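Local coordinates for galactose mutarotase-like protein (Clostridium acetobutylicum, PDB 3OS7) that probably binds a carbohydrate and, like other members of the aldose 1-epimerase family, may interconvert the alpha and beta anomers of aldose sugars, at residues 246-251 with 304-309. Sequence-based numbering, arbitrary orientation.
Sequences ESLFSL and TSIINS
L248, in the first part of strand 246-256, faces a type II beta turn running from I306 to S309, and the nearest CA atoms across the pair, those of L248 and I307, are 8.2 Å apart. Three aliphatic side chains make the contact. L248 is directed toward the turn and, with CG anti to the backbone N (chi1 172°), extends its forked tip to both isoleucines. Its CD2 methyl does most of the touching, resting 3.9 Å from both CG1 of I306 and CD1 of I307. I307 also aims at the strand and runs alongside L248 in the opposite sense, whereas I306 crosses it at about a right angle. The branched tip of leucine suits a place with two neighbours, and isoleucine brings no polar group to bury. Behind these apolar chains the turn is closed by a weak bond from S309 N to I306 O. S305, just before the turn, and S309, its last residue, have short side chains whose OG atoms hydrogen-bond across its base at 2.8 Å. N308 takes the left-handed conformation (phi 63°) that asparagine tolerates well at the third position of a type II turn. The contact is buried packing of a loop against a strand in the all-beta, galactose mutarotase-like fold. That loop joins strand 297-303 to helix 316-319, and P219 of strand 219-220 touches both isoleucines. Strand 246-256 is itself flanked by antiparallel strands 201-213 and 285-289, whose W211 and Y285 also pack against I306.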
# COMPACT_ATOMS: atom_id res chain seq x y z
N GLU A 246 -14.13 4.34 -7.04
CA GLU A 246 -12.75 4.53 -7.53
C GLU A 246 -12.47 6.02 -7.41
O GLU A 246 -12.94 6.80 -8.25
CB GLU A 246 -12.56 4.03 -8.97
CG GLU A 246 -11.11 4.11 -9.44
CD GLU A 246 -10.88 3.60 -10.88
OE1 GLU A 246 -11.78 2.97 -11.47
OE2 GLU A 246 -9.76 3.83 -11.39
N SER A 247 -11.77 6.42 -6.35
CA SER A 247 -11.64 7.84 -6.04
C SER A 247 -10.25 8.21 -5.57
O SER A 247 -9.58 7.44 -4.89
CB SER A 247 -12.61 8.19 -4.92
OG SER A 247 -13.96 8.03 -5.32
N LEU A 248 -9.85 9.45 -5.87
CA LEU A 248 -8.57 9.99 -5.43
C LEU A 248 -8.79 11.15 -4.45
O LEU A 248 -9.49 12.12 -4.80
CB LEU A 248 -7.80 10.48 -6.64
CG LEU A 248 -6.51 11.25 -6.40
CD1 LEU A 248 -5.45 10.40 -5.66
CD2 LEU A 248 -5.99 11.81 -7.74
N PHE A 249 -8.18 11.06 -3.27
CA PHE A 249 -8.23 12.13 -2.28
C PHE A 249 -6.85 12.57 -1.86
O PHE A 249 -5.92 11.76 -1.85
CB PHE A 249 -8.96 11.63 -1.03
CG PHE A 249 -10.40 11.28 -1.26
CD1 PHE A 249 -11.39 12.28 -1.35
CD2 PHE A 249 -10.77 9.97 -1.42
CE1 PHE A 249 -12.72 11.95 -1.57
CE2 PHE A 249 -12.09 9.63 -1.63
CZ PHE A 249 -13.07 10.63 -1.72
N SER A 250 -6.71 13.82 -1.47
CA SER A 250 -5.60 14.19 -0.59
C SER A 250 -5.95 13.85 0.86
O SER A 250 -7.12 13.73 1.21
CB SER A 250 -5.22 15.65 -0.75
OG SER A 250 -6.35 16.49 -0.71
N LEU A 251 -4.93 13.74 1.70
CA LEU A 251 -5.09 13.38 3.10
C LEU A 251 -4.76 14.54 4.01
O LEU A 251 -3.95 15.41 3.68
CB LEU A 251 -4.15 12.24 3.45
CG LEU A 251 -4.47 10.88 2.78
CD1 LEU A 251 -3.39 9.87 3.13
CD2 LEU A 251 -5.85 10.41 3.20
N THR A 304 2.61 8.86 -1.71
CA THR A 304 3.36 10.07 -1.37
C THR A 304 2.97 11.29 -2.20
O THR A 304 3.23 12.43 -1.82
CB THR A 304 4.88 9.85 -1.53
OG1 THR A 304 5.17 9.44 -2.89
CG2 THR A 304 5.34 8.79 -0.55
N SER A 305 2.37 11.05 -3.35
CA SER A 305 2.08 12.10 -4.28
C SER A 305 0.81 11.78 -5.04
O SER A 305 0.31 10.66 -5.02
CB SER A 305 3.24 12.33 -5.24
OG SER A 305 3.41 11.28 -6.19
N ILE A 306 0.31 12.80 -5.73
CA ILE A 306 -0.84 12.67 -6.57
C ILE A 306 -0.55 11.71 -7.73
O ILE A 306 0.61 11.49 -8.13
CB ILE A 306 -1.32 14.07 -7.06
CG1 ILE A 306 -2.75 14.01 -7.56
CG2 ILE A 306 -0.36 14.67 -8.13
CD1 ILE A 306 -3.32 15.40 -7.81
N ILE A 307 -1.60 11.11 -8.27
CA ILE A 307 -1.48 10.34 -9.50
C ILE A 307 -0.82 11.23 -10.57
O ILE A 307 -1.16 12.41 -10.68
CB ILE A 307 -2.86 9.90 -10.01
CG1 ILE A 307 -3.53 8.95 -9.03
CG2 ILE A 307 -2.72 9.22 -11.42
CD1 ILE A 307 -4.93 8.47 -9.49
N ASN A 308 0.12 10.66 -11.32
CA ASN A 308 0.80 11.36 -12.43
C ASN A 308 1.61 12.58 -11.94
O ASN A 308 1.77 13.51 -12.68
CB ASN A 308 -0.24 11.78 -13.49
CG ASN A 308 0.37 12.19 -14.85
OD1 ASN A 308 1.37 11.64 -15.30
ND2 ASN A 308 -0.29 13.13 -15.52
N SER A 309 2.08 12.55 -10.69
CA SER A 309 2.71 13.71 -10.04
C SER A 309 3.87 14.35 -10.83
O SER A 309 4.00 15.57 -10.81
CB SER A 309 3.20 13.38 -8.62
OG SER A 309 4.30 12.48 -8.60